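Long-range contacts in chitinase (Paenibacillus sp. FPU-7, PDB 5GZT), which probably hydrolyses internal beta-1,4 linkages in chitin and chitodextrins at random, using glycoside hydrolase family 18 domains: residues H497-Y501 and Y607-Y611; I562-L567 and I597-T602; A785-T789 and Q843-K848. All blocks are in the same frame, centred on the assembly; numbering follows the deposited sequence.

Contact 1. Residues H497-Y501 and Y607-Y611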
ATOM      1  N   HIS B 497     -19.369  -7.356   5.693  1.00 16.37           N
ATOM      2  CA  HIS B 497     -18.418  -8.132   4.875  1.00 17.94           C
ATOM      3  C   HIS B 497     -16.950  -7.791   5.083  1.00 18.57           C
ATOM      4  O   HIS B 497     -16.079  -8.601   4.681  1.00 16.28           O
ATOM      5  CB  HIS B 497     -18.821  -8.093   3.372  1.00 16.08           C
ATOM      6  CG  HIS B 497     -18.045  -7.176   2.492  1.00 16.18           C
ATOM      7  ND1 HIS B 497     -18.501  -5.927   2.095  1.00 18.08           N
ATOM      8  CD2 HIS B 497     -16.917  -7.394   1.790  1.00 15.17           C
ATOM      9  CE1 HIS B 497     -17.639  -5.389   1.257  1.00 15.54           C
ATOM     10  NE2 HIS B 497     -16.684  -6.282   1.031  1.00 21.45           N
ATOM     11  N   THR B 498     -16.662  -6.615   5.651  1.00 15.11           N
ATOM     12  CA  THR B 498     -15.294  -6.163   5.726  1.00 15.06           C
ATOM     13  C   THR B 498     -15.079  -5.325   7.007  1.00 17.03           C
ATOM     14  O   THR B 498     -14.270  -4.435   7.061  1.00 14.66           O
ATOM     15  CB  THR B 498     -14.802  -5.503   4.435  1.00 17.29           C
ATOM     16  OG1 THR B 498     -13.348  -5.339   4.474  1.00 15.24           O
ATOM     17  CG2 THR B 498     -15.476  -4.136   4.189  1.00 17.22           C
ATOM     18  N   ALA B 499     -15.778  -5.704   8.069  1.00 15.83           N
ATOM     19  CA  ALA B 499     -15.672  -4.920   9.313  1.00 18.47           C
ATOM     20  C   ALA B 499     -14.355  -5.042  10.041  1.00 19.59           C
ATOM     21  O   ALA B 499     -13.712  -6.096   9.968  1.00 18.46           O
ATOM     22  CB  ALA B 499     -16.776  -5.338  10.238  1.00 18.79           C
ATOM     23  N   VAL B 500     -13.986  -3.988  10.757  1.00 17.34           N
ATOM     24  CA  VAL B 500     -12.777  -3.992  11.537  1.00 19.51           C
ATOM     25  C   VAL B 500     -12.915  -4.962  12.756  1.00 18.85           C
ATOM     26  O   VAL B 500     -11.978  -5.684  13.031  1.00 19.90           O
ATOM     27  CB  VAL B 500     -12.424  -2.612  12.103  1.00 19.37           C
ATOM     28  CG1 VAL B 500     -11.108  -2.646  12.777  1.00 19.38           C
ATOM     29  CG2 VAL B 500     -12.328  -1.567  11.036  1.00 21.29           C
ATOM     30  N   TYR B 501     -13.978  -4.858  13.527  1.00 18.45           N
ATOM     31  CA  TYR B 501     -14.196  -5.653  14.726  1.00 19.41           C
ATOM     32  C   TYR B 501     -15.407  -6.562  14.617  1.00 22.28           C
ATOM     33  O   TYR B 501     -16.391  -6.229  13.900  1.00 19.34           O
ATOM     34  CB  TYR B 501     -14.339  -4.786  16.024  1.00 18.33           C
ATOM     35  CG  TYR B 501     -13.161  -3.877  16.275  1.00 18.28           C
ATOM     36  CD1 TYR B 501     -11.967  -4.349  16.844  1.00 18.81           C
ATOM     37  CD2 TYR B 501     -13.192  -2.550  15.837  1.00 20.86           C
ATOM     38  CE1 TYR B 501     -10.868  -3.510  17.033  1.00 18.60           C
ATOM     39  CE2 TYR B 501     -12.092  -1.700  15.991  1.00 18.84           C
ATOM     40  CZ  TYR B 501     -10.940  -2.177  16.546  1.00 18.76           C
ATOM     41  OH  TYR B 501      -9.917  -1.311  16.636  1.00 18.18           O
ATOM     42  N   TYR B 607     -10.942   3.727  10.918  1.00 15.66           N
ATOM     43  CA  TYR B 607     -10.828   2.741  11.983  1.00 16.29           C
ATOM     44  C   TYR B 607      -9.885   1.585  11.653  1.00 17.80           C
ATOM     45  O   TYR B 607      -9.126   1.151  12.533  1.00 18.38           O
ATOM     46  CB  TYR B 607     -12.197   2.231  12.432  1.00 14.26           C
ATOM     47  CG  TYR B 607     -12.846   3.190  13.395  1.00 16.18           C
ATOM     48  CD1 TYR B 607     -12.410   3.249  14.728  1.00 16.07           C
ATOM     49  CD2 TYR B 607     -13.748   4.162  12.960  1.00 15.56           C
ATOM     50  CE1 TYR B 607     -12.964   4.130  15.606  1.00 15.99           C
ATOM     51  CE2 TYR B 607     -14.271   5.088  13.834  1.00 16.06           C
ATOM     52  CZ  TYR B 607     -13.934   5.051  15.155  1.00 16.99           C
ATOM     53  OH  TYR B 607     -14.482   5.973  16.024  1.00 15.77           O
ATOM     54  N   LYS B 608      -9.816   1.249  10.377  1.00 16.51           N
ATOM     55  CA  LYS B 608      -9.011   0.191   9.884  1.00 18.32           C
ATOM     56  C   LYS B 608      -7.543   0.583   9.854  1.00 17.34           C
ATOM     57  O   LYS B 608      -6.697  -0.201  10.324  1.00 17.90           O
ATOM     58  CB  LYS B 608      -9.536  -0.209   8.546  1.00 19.44           C
ATOM     59  CG  LYS B 608      -9.309  -1.570   8.038  1.00 23.36           C
ATOM     60  CD  LYS B 608     -10.705  -2.063   7.586  1.00 24.28           C
ATOM     61  CE  LYS B 608     -10.655  -2.706   6.336  1.00 24.81           C
ATOM     62  NZ  LYS B 608     -11.960  -3.411   6.147  1.00 22.06           N
ATOM     63  N   ALA B 609      -7.252   1.778   9.374  1.00 17.13           N
ATOM     64  CA  ALA B 609      -5.948   2.364   9.474  1.00 18.47           C
ATOM     65  C   ALA B 609      -5.482   2.459  10.955  1.00 21.32           C
ATOM     66  O   ALA B 609      -4.290   2.155  11.264  1.00 20.32           O
ATOM     67  CB  ALA B 609      -5.916   3.760   8.818  1.00 19.72           C
ATOM     68  N   GLU B 610      -6.355   2.893  11.852  1.00 19.89           N
ATOM     69  CA  GLU B 610      -6.010   2.944  13.237  1.00 22.24           C
ATOM     70  C   GLU B 610      -5.773   1.525  13.829  1.00 25.27           C
ATOM     71  O   GLU B 610      -4.874   1.330  14.646  1.00 26.09           O
ATOM     72  CB  GLU B 610      -6.959   3.815  14.058  1.00 25.09           C
ATOM     73  CG  GLU B 610      -7.093   5.271  13.606  1.00 31.52           C
ATOM     74  CD  GLU B 610      -5.769   6.106  13.623  1.00 33.91           C
ATOM     75  OE1 GLU B 610      -4.857   5.755  14.400  1.00 34.76           O
ATOM     76  OE2 GLU B 610      -5.616   7.114  12.852  1.00 30.23           O
ATOM     77  N   TYR B 611      -6.493   0.519  13.392  1.00 22.88           N
ATOM     78  CA  TYR B 611      -6.211  -0.815  13.856  1.00 22.79           C
ATOM     79  C   TYR B 611      -4.796  -1.270  13.446  1.00 22.98           C
ATOM     80  O   TYR B 611      -4.093  -1.847  14.228  1.00 21.73           O
ATOM     81  CB  TYR B 611      -7.241  -1.769  13.322  1.00 22.58           C
ATOM     82  CG  TYR B 611      -7.134  -3.169  13.790  1.00 20.67           C
ATOM     83  CD1 TYR B 611      -6.319  -4.084  13.142  1.00 22.92           C
ATOM     84  CD2 TYR B 611      -7.814  -3.595  14.912  1.00 22.57           C
ATOM     85  CE1 TYR B 611      -6.227  -5.396  13.601  1.00 22.04           C
ATOM     86  CE2 TYR B 611      -7.773  -4.896  15.328  1.00 21.96           C
ATOM     87  CZ  TYR B 611      -6.903  -5.780  14.705  1.00 23.92           C
ATOM     88  OH  TYR B 611      -6.832  -7.097  15.117  1.00 20.91           O
TER
HETATM   89  O   HOH W   1      -9.728   1.034  15.164  1.00 22.71           O
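The meeting of V500 with K608 and Y611 is a buried loop-on-helix contact in the first glycoside hydrolase family 18 (TIM) barrel. Segment 497-501 belongs to the connection from barrel strand 478-481 to helix 510-519, while 607-611 is a piece of helix 602-614, which leads to the barrel strand 619-623. The pairing shows how one short loop can serve a helix with three kinds of chemistry in succession: polar, aliphatic and aromatic.

V500 supplies the middle. Its two methyls divide the helix surface between them, CG2 lying 3.8 Å from K608 CD and close to the CB of Y607, and CG1 lying 4.0 Å from Y611 CB. The latter methyl stands anti to the backbone N (chi1 -174°), which carries it to the Y611 side.

At the polar end, the bent chain of K608 runs past V500 and brings its ammonium to T498, where NZ donates to OG1 over 2.9 Å; T498 O is 2.7 Å from the same NZ. A salt bridge to E600 gives this buried charge its strongest partner, so E600 and T498 OG1 both hold the ammonium, and T483 O in turn positions the threonine hydroxyl through a further bond.

Beyond V500 lies an aromatic pair. The rings of Y501 and Y611 have planes 70° apart, an oblique meeting in which Y501 OH sits at the edge of the Y611 ring, 3.6 Å from CD2. The Y611 hydroxyl itself is bonded to D511 of helix 510-519, so the tyrosine also engages that helix. A water joins the aromatic end to the helix backbone: it lies 2.8 Å from Y501 OH and donates a 2.7 Å hydrogen bond to Y607 O, the same carbonyl that accepts the helical bond from Y611 N.

Contact 2. Residues I562-L567 and I597-T602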
ATOM      1  N   ILE B 562     -21.963  -4.055  -5.232  1.00 17.29           N
ATOM      2  CA  ILE B 562     -22.086  -2.746  -5.875  1.00 15.44           C
ATOM      3  C   ILE B 562     -20.837  -1.946  -5.540  1.00 14.50           C
ATOM      4  O   ILE B 562     -20.495  -1.804  -4.388  1.00 16.12           O
ATOM      5  CB  ILE B 562     -23.342  -2.016  -5.353  1.00 16.74           C
ATOM      6  CG1 ILE B 562     -24.585  -2.790  -5.656  1.00 18.55           C
ATOM      7  CG2 ILE B 562     -23.459  -0.633  -6.003  1.00 17.74           C
ATOM      8  CD1 ILE B 562     -25.857  -2.310  -4.970  1.00 18.26           C
ATOM      9  N   VAL B 563     -20.131  -1.405  -6.526  1.00 16.22           N
ATOM     10  CA  VAL B 563     -18.856  -0.762  -6.334  1.00 15.45           C
ATOM     11  C   VAL B 563     -19.086   0.593  -5.631  1.00 14.95           C
ATOM     12  O   VAL B 563     -20.199   1.183  -5.683  1.00 15.12           O
ATOM     13  CB  VAL B 563     -18.070  -0.625  -7.645  1.00 18.21           C
ATOM     14  CG1 VAL B 563     -17.961  -1.996  -8.380  1.00 18.89           C
ATOM     15  CG2 VAL B 563     -18.713   0.417  -8.574  1.00 18.84           C
ATOM     16  N   TYR B 564     -18.112   1.013  -4.829  1.00 14.57           N
ATOM     17  CA  TYR B 564     -18.286   2.232  -4.003  1.00 14.35           C
ATOM     18  C   TYR B 564     -18.704   3.476  -4.835  1.00 15.62           C
ATOM     19  O   TYR B 564     -19.481   4.261  -4.376  1.00 16.18           O
ATOM     20  CB  TYR B 564     -16.985   2.548  -3.309  1.00 13.97           C
ATOM     21  CG  TYR B 564     -17.029   3.658  -2.277  1.00 15.12           C
ATOM     22  CD1 TYR B 564     -17.791   3.532  -1.101  1.00 13.48           C
ATOM     23  CD2 TYR B 564     -16.385   4.877  -2.516  1.00 14.01           C
ATOM     24  CE1 TYR B 564     -17.838   4.577  -0.173  1.00 14.63           C
ATOM     25  CE2 TYR B 564     -16.397   5.893  -1.580  1.00 15.18           C
ATOM     26  CZ  TYR B 564     -17.107   5.761  -0.391  1.00 14.94           C
ATOM     27  OH  TYR B 564     -17.126   6.762   0.558  1.00 15.29           O
ATOM     28  N   SER B 565     -18.099   3.707  -5.994  1.00 15.58           N
ATOM     29  CA  SER B 565     -18.472   4.876  -6.818  1.00 16.51           C
ATOM     30  C   SER B 565     -19.957   4.913  -7.134  1.00 16.52           C
ATOM     31  O   SER B 565     -20.566   5.975  -7.100  1.00 16.43           O
ATOM     32  CB  SER B 565     -17.683   4.898  -8.116  1.00 19.81           C
ATOM     33  OG  SER B 565     -17.828   3.672  -8.833  1.00 21.18           O
ATOM     34  N   GLU B 566     -20.556   3.755  -7.385  1.00 16.31           N
ATOM     35  CA  GLU B 566     -21.966   3.685  -7.664  1.00 16.80           C
ATOM     36  C   GLU B 566     -22.776   3.955  -6.391  1.00 16.85           C
ATOM     37  O   GLU B 566     -23.821   4.604  -6.438  1.00 15.32           O
ATOM     38  CB  GLU B 566     -22.310   2.320  -8.246  1.00 18.16           C
ATOM     39  CG  GLU B 566     -23.777   1.981  -8.365  1.00 18.05           C
ATOM     40  CD  GLU B 566     -24.537   2.869  -9.352  1.00 18.76           C
ATOM     41  OE1 GLU B 566     -23.966   3.418 -10.335  1.00 21.75           O
ATOM     42  OE2 GLU B 566     -25.764   3.091  -9.121  1.00 19.24           O
ATOM     43  N   LEU B 567     -22.280   3.487  -5.243  1.00 14.42           N
ATOM     44  CA  LEU B 567     -22.936   3.802  -3.986  1.00 13.82           C
ATOM     45  C   LEU B 567     -22.932   5.301  -3.722  1.00 12.77           C
ATOM     46  O   LEU B 567     -23.920   5.863  -3.323  1.00 13.61           O
ATOM     47  CB  LEU B 567     -22.313   3.042  -2.780  1.00 14.78           C
ATOM     48  CG  LEU B 567     -22.377   1.499  -2.762  1.00 14.63           C
ATOM     49  CD1 LEU B 567     -21.573   0.984  -1.554  1.00 15.37           C
ATOM     50  CD2 LEU B 567     -23.794   0.994  -2.738  1.00 14.99           C
ATOM     51  N   ILE B 597     -26.982  -3.268   2.390  1.00 15.54           N
ATOM     52  CA  ILE B 597     -25.715  -3.097   1.686  1.00 14.76           C
ATOM     53  C   ILE B 597     -24.654  -2.891   2.734  1.00 14.54           C
ATOM     54  O   ILE B 597     -24.697  -1.886   3.484  1.00 13.77           O
ATOM     55  CB  ILE B 597     -25.780  -1.871   0.746  1.00 14.80           C
ATOM     56  CG1 ILE B 597     -26.844  -2.089  -0.315  1.00 15.54           C
ATOM     57  CG2 ILE B 597     -24.435  -1.627   0.107  1.00 15.87           C
ATOM     58  CD1 ILE B 597     -27.158  -1.003  -1.335  1.00 14.93           C
ATOM     59  N   SER B 598     -23.655  -3.763   2.746  1.00 14.57           N
ATOM     60  CA  SER B 598     -22.549  -3.654   3.622  1.00 14.60           C
ATOM     61  C   SER B 598     -21.418  -3.115   2.844  1.00 14.64           C
ATOM     62  O   SER B 598     -21.117  -3.670   1.845  1.00 14.21           O
ATOM     63  CB  SER B 598     -22.134  -5.032   4.198  1.00 14.48           C
ATOM     64  OG  SER B 598     -20.840  -4.964   4.739  1.00 13.52           O
ATOM     65  N   TYR B 599     -20.680  -2.149   3.388  1.00 13.56           N
ATOM     66  CA  TYR B 599     -19.656  -1.483   2.620  1.00 14.37           C
ATOM     67  C   TYR B 599     -18.567  -0.878   3.524  1.00 14.94           C
ATOM     68  O   TYR B 599     -18.564  -1.100   4.752  1.00 15.59           O
ATOM     69  CB  TYR B 599     -20.304  -0.440   1.631  1.00 13.85           C
ATOM     70  CG  TYR B 599     -20.811   0.866   2.246  1.00 12.54           C
ATOM     71  CD1 TYR B 599     -22.022   0.901   2.931  1.00 13.80           C
ATOM     72  CD2 TYR B 599     -20.151   2.091   2.047  1.00 14.23           C
ATOM     73  CE1 TYR B 599     -22.519   2.031   3.513  1.00 13.18           C
ATOM     74  CE2 TYR B 599     -20.703   3.253   2.560  1.00 12.88           C
ATOM     75  CZ  TYR B 599     -21.886   3.196   3.295  1.00 13.20           C
ATOM     76  OH  TYR B 599     -22.423   4.305   3.850  1.00 12.85           O
ATOM     77  N   GLU B 600     -17.619  -0.228   2.879  1.00 15.01           N
ATOM     78  CA  GLU B 600     -16.430   0.338   3.453  1.00 15.61           C
ATOM     79  C   GLU B 600     -16.512   1.840   3.004  1.00 15.89           C
ATOM     80  O   GLU B 600     -16.758   2.119   1.839  1.00 14.98           O
ATOM     81  CB  GLU B 600     -15.262  -0.219   2.718  1.00 16.22           C
ATOM     82  CG  GLU B 600     -13.926   0.205   3.255  1.00 16.88           C
ATOM     83  CD  GLU B 600     -13.385  -0.763   4.352  1.00 18.87           C
ATOM     84  OE1 GLU B 600     -13.795  -0.623   5.508  1.00 16.79           O
ATOM     85  OE2 GLU B 600     -12.546  -1.646   4.055  1.00 19.14           O
ATOM     86  N   ASP B 601     -16.281   2.773   3.926  1.00 16.91           N
ATOM     87  CA  ASP B 601     -16.386   4.229   3.630  1.00 15.89           C
ATOM     88  C   ASP B 601     -15.223   4.920   4.335  1.00 16.84           C
ATOM     89  O   ASP B 601     -14.229   4.262   4.736  1.00 15.01           O
ATOM     90  CB  ASP B 601     -17.780   4.746   4.032  1.00 15.22           C
ATOM     91  CG  ASP B 601     -17.972   4.961   5.532  1.00 17.22           C
ATOM     92  OD1 ASP B 601     -17.083   4.512   6.331  1.00 18.79           O
ATOM     93  OD2 ASP B 601     -19.087   5.501   5.929  1.00 18.23           O
ATOM     94  N   THR B 602     -15.345   6.245   4.483  1.00 16.66           N
ATOM     95  CA  THR B 602     -14.326   7.027   4.974  1.00 14.75           C
ATOM     96  C   THR B 602     -14.077   6.701   6.429  1.00 15.19           C
ATOM     97  O   THR B 602     -12.902   6.788   6.910  1.00 15.66           O
ATOM     98  CB  THR B 602     -14.639   8.503   4.775  1.00 14.96           C
ATOM     99  OG1 THR B 602     -15.914   8.786   5.257  1.00 15.75           O
ATOM    100  CG2 THR B 602     -14.600   8.865   3.316  1.00 14.40           C
TER
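Across from I597 and Y599 the backbone carrying I562 and Y564 runs at a distance: the CA atoms of I562 and I597 are 8.4 Å apart because strand 534-538 lies between their strands in an antiparallel sheet, and those of Y564 and Y599, just beyond the strands, are 7.7 Å apart. With no backbone pairing between the segments, side chains reach across to side chains and, at E600 and D601, to backbone. The sheet follows barrel strand 527-532 and precedes strand 619-623, the place where many family 18 chitinases carry an insertion domain.

Two isoleucines reach across the intervening strand and meet at right angles, CD1 of I562 lying 4.1 Å from CD1 of I597. One turn into helix 564-570, L567 sends its methyls to different neighbours: CD2 slides past I597 CG2 at 3.9 Å, while CD1 reaches Y599 CB at 3.7 Å. A chi1 of 75° leaves that CB against the leucine and turns the Y599 ring edge toward the edge of the Y564 ring, where Y599 CD2 and Y564 CE1 are 4.1 Å apart. Y564 continues along the second segment: its CE1 lies 3.4 Å from E600 O, and its hydroxyl passes close to the CA and CB of D601 before bonding to E633 at the start of helix 633-642.

The carboxylates of E600 and D601 lead away from this patch. E600 bonds to S604, and D601, as N-cap of helix 602-614, accepts from the backbone N of S604. With no hydrogen bond passing between the segments, the contact depends on the fit of aliphatic side chains to one another and to Y599, with Y564 laid beside Y599 and the E600 carbonyl, while the charges beside it are answered by other parts of the barrel.

Contact 3. Residues A785-T789 and Q843-K848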
ATOM      1  N   ALA B 785     -22.950  48.369 -20.672  1.00 28.25           N
ATOM      2  CA  ALA B 785     -22.933  48.638 -19.255  1.00 30.15           C
ATOM      3  C   ALA B 785     -24.097  48.008 -18.607  1.00 29.85           C
ATOM      4  O   ALA B 785     -24.095  47.970 -17.429  1.00 29.55           O
ATOM      5  CB  ALA B 785     -22.959  50.149 -19.011  1.00 29.96           C
ATOM      6  N   THR B 786     -25.110  47.535 -19.369  1.00 27.05           N
ATOM      7  CA  THR B 786     -26.221  46.793 -18.791  1.00 27.30           C
ATOM      8  C   THR B 786     -25.840  45.379 -18.302  1.00 23.93           C
ATOM      9  O   THR B 786     -26.572  44.775 -17.532  1.00 29.07           O
ATOM     10  CB  THR B 786     -27.427  46.658 -19.767  1.00 29.86           C
ATOM     11  OG1 THR B 786     -27.008  45.960 -20.952  1.00 29.86           O
ATOM     12  CG2 THR B 786     -27.921  47.997 -20.163  1.00 34.63           C
ATOM     13  N   LYS B 787     -24.750  44.842 -18.813  1.00 23.62           N
ATOM     14  CA  LYS B 787     -24.276  43.528 -18.484  1.00 26.48           C
ATOM     15  C   LYS B 787     -23.157  43.535 -17.449  1.00 28.76           C
ATOM     16  O   LYS B 787     -22.927  42.526 -16.857  1.00 31.08           O
ATOM     17  CB  LYS B 787     -23.808  42.832 -19.711  1.00 30.98           C
ATOM     18  CG  LYS B 787     -25.025  42.369 -20.566  1.00 36.70           C
ATOM     19  CD  LYS B 787     -24.626  41.548 -21.777  1.00 40.17           C
ATOM     20  CE  LYS B 787     -25.853  41.104 -22.559  1.00 46.23           C
ATOM     21  NZ  LYS B 787     -26.638  42.321 -22.860  1.00 54.41           N
ATOM     22  N   LEU B 788     -22.514  44.676 -17.216  1.00 25.71           N
ATOM     23  CA  LEU B 788     -21.536  44.827 -16.127  1.00 23.51           C
ATOM     24  C   LEU B 788     -22.118  45.461 -14.900  1.00 22.65           C
ATOM     25  O   LEU B 788     -22.998  46.346 -14.976  1.00 23.15           O
ATOM     26  CB  LEU B 788     -20.306  45.630 -16.615  1.00 20.42           C
ATOM     27  CG  LEU B 788     -19.682  45.173 -17.896  1.00 20.80           C
ATOM     28  CD1 LEU B 788     -18.528  45.999 -18.297  1.00 22.28           C
ATOM     29  CD2 LEU B 788     -19.193  43.741 -17.700  1.00 23.09           C
ATOM     30  N   THR B 789     -21.655  45.031 -13.722  1.00 19.95           N
ATOM     31  CA  THR B 789     -21.892  45.835 -12.525  1.00 17.57           C
ATOM     32  C   THR B 789     -20.676  46.691 -12.263  1.00 16.28           C
ATOM     33  O   THR B 789     -20.762  47.711 -11.537  1.00 18.74           O
ATOM     34  CB  THR B 789     -22.139  44.953 -11.290  1.00 17.25           C
ATOM     35  OG1 THR B 789     -20.969  44.207 -10.992  1.00 15.58           O
ATOM     36  CG2 THR B 789     -23.380  43.984 -11.594  1.00 20.30           C
ATOM     37  N   GLN B 843     -26.170  55.449 -18.791  1.00 55.12           N
ATOM     38  CA  GLN B 843     -27.036  54.273 -19.070  1.00 58.12           C
ATOM     39  C   GLN B 843     -26.871  52.992 -18.220  1.00 63.49           C
ATOM     40  O   GLN B 843     -27.479  51.930 -18.540  1.00 54.12           O
ATOM     41  CB  GLN B 843     -26.846  53.833 -20.504  1.00 66.90           C
ATOM     42  CG  GLN B 843     -25.539  53.096 -20.807  1.00 60.59           C
ATOM     43  CD  GLN B 843     -24.882  53.595 -22.107  1.00 54.74           C
ATOM     44  OE1 GLN B 843     -24.106  52.899 -22.721  1.00 45.54           O
ATOM     45  NE2 GLN B 843     -25.167  54.829 -22.488  1.00 56.84           N
ATOM     46  N   ASN B 844     -26.028  53.039 -17.195  1.00 43.19           N
ATOM     47  CA  ASN B 844     -26.283  52.160 -16.100  1.00 39.15           C
ATOM     48  C   ASN B 844     -25.896  52.961 -14.885  1.00 33.81           C
ATOM     49  O   ASN B 844     -24.710  53.017 -14.564  1.00 27.82           O
ATOM     50  CB  ASN B 844     -25.496  50.866 -16.276  1.00 42.73           C
ATOM     51  CG  ASN B 844     -25.706  49.833 -15.128  1.00 40.88           C
ATOM     52  OD1 ASN B 844     -26.533  50.013 -14.198  1.00 38.90           O
ATOM     53  ND2 ASN B 844     -24.916  48.732 -15.202  1.00 36.18           N
ATOM     54  N   PRO B 845     -26.854  53.683 -14.268  1.00 28.08           N
ATOM     55  CA  PRO B 845     -26.481  54.501 -13.123  1.00 28.98           C
ATOM     56  C   PRO B 845     -25.982  53.734 -11.891  1.00 27.15           C
ATOM     57  O   PRO B 845     -25.464  54.364 -10.984  1.00 28.08           O
ATOM     58  CB  PRO B 845     -27.792  55.226 -12.782  1.00 31.53           C
ATOM     59  CG  PRO B 845     -28.524  55.260 -14.088  1.00 32.09           C
ATOM     60  CD  PRO B 845     -28.284  53.872 -14.595  1.00 32.80           C
ATOM     61  N   SER B 846     -26.254  52.430 -11.822  1.00 26.51           N
ATOM     62  CA  SER B 846     -25.683  51.582 -10.765  1.00 28.81           C
ATOM     63  C   SER B 846     -24.243  51.061 -11.110  1.00 24.88           C
ATOM     64  O   SER B 846     -23.547  50.512 -10.231  1.00 23.61           O
ATOM     65  CB  SER B 846     -26.694  50.462 -10.451  1.00 28.31           C
ATOM     66  OG  SER B 846     -26.668  49.538 -11.496  1.00 33.08           O
ATOM     67  N   LEU B 847     -23.755  51.254 -12.344  1.00 19.96           N
ATOM     68  CA  LEU B 847     -22.401  50.839 -12.685  1.00 20.32           C
ATOM     69  C   LEU B 847     -21.368  51.463 -11.745  1.00 18.64           C
ATOM     70  O   LEU B 847     -21.471  52.635 -11.464  1.00 20.53           O
ATOM     71  CB  LEU B 847     -22.087  51.257 -14.092  1.00 21.52           C
ATOM     72  CG  LEU B 847     -20.720  50.904 -14.651  1.00 21.50           C
ATOM     73  CD1 LEU B 847     -20.493  49.395 -14.722  1.00 22.40           C
ATOM     74  CD2 LEU B 847     -20.619  51.467 -16.027  1.00 21.62           C
ATOM     75  N   LYS B 848     -20.418  50.681 -11.280  1.00 17.99           N
ATOM     76  CA  LYS B 848     -19.204  51.157 -10.612  1.00 18.89           C
ATOM     77  C   LYS B 848     -17.985  51.037 -11.493  1.00 18.16           C
ATOM     78  O   LYS B 848     -17.701  49.987 -12.046  1.00 18.20           O
ATOM     79  CB  LYS B 848     -19.066  50.445  -9.236  1.00 22.43           C
ATOM     80  CG  LYS B 848     -20.308  50.854  -8.381  1.00 26.79           C
ATOM     81  CD  LYS B 848     -20.399  50.238  -7.031  1.00 39.86           C
ATOM     82  CE  LYS B 848     -21.159  51.134  -6.003  1.00 45.53           C
ATOM     83  NZ  LYS B 848     -20.322  51.252  -4.724  1.00 41.88           N
TER
HETATM   84  O   HOH W   2     -23.371  50.440 -22.957  1.00 40.50           O
HETATM   85  O   HOH W   3     -22.826  48.175  -9.830  1.00 25.33           O
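A785 lays its methyl against N844 and L847 at once, CB being 3.8 Å from N844 CB and 4.0 Å from L847 CD2. Around this small apolar centre, a mainly polar clasp joins the chain entering strand 790-799 to the turn entering strand 848-854.

N844 joins the two segments and its own turn. A chi1 of -180° swings its amide away from its own backbone N and out to the first segment, where ND2 donates to A785 O; the modelled separation of 2.5 Å is very short, and its exact value is doubtful. The other end of the amide faces its own turn. N844 OD1 takes a 2.7 Å hydrogen bond from S846 OG and a weak one from S846 N, an Asx-turn bond inside the type I beta turn running from N844 to L847. One asparagine thus shapes the turn with its oxygen while tying it across the contact with its nitrogen.

Further along, L847 directs CD1 toward the backbone of L788 and T789 and also packs on I791, burying the turn's apolar side. The backbones then come together: K848 N donates to T789 O over 3.0 Å. A water reinforces this end, donating to T789 O at 2.7 Å and to S846 O as well. At the other end, a second water accepts from A785 N (3.1 Å) and donates to Q843 OE1 (2.6 Å), linking the first segment to Q843.

T789 is also bonded to L766 on the neighbouring strand 765-771, so three successive strands are tied together here. Such links between adjacent parallel strands at their N-terminal ends belong to the floor of a TIM barrel, the end away from the catalytic face in family 18 enzymes.

Contacts 1 and 2 are buried and belong to one family 18 barrel, whereas contact 3 lies partly at the surface of the other, its centre 50 Å or more from theirs. The first two are coupled: strand 596-598 of contact 2 leads into helix 602-614 of contact 1, the K608-E600 salt bridge joins them, and H497 N probably bonds to S598 OG. Their chemistry differs nevertheless. Contact 2 is mainly apolar, with no hydrogen bond between its segments, contact 1 mixes a buried lysine with aliphatic and aromatic packing, and contact 3 relies on backbone carbonyls, an asparagine and waters, in keeping with its partly exposed position at the N-terminal ends of the strands.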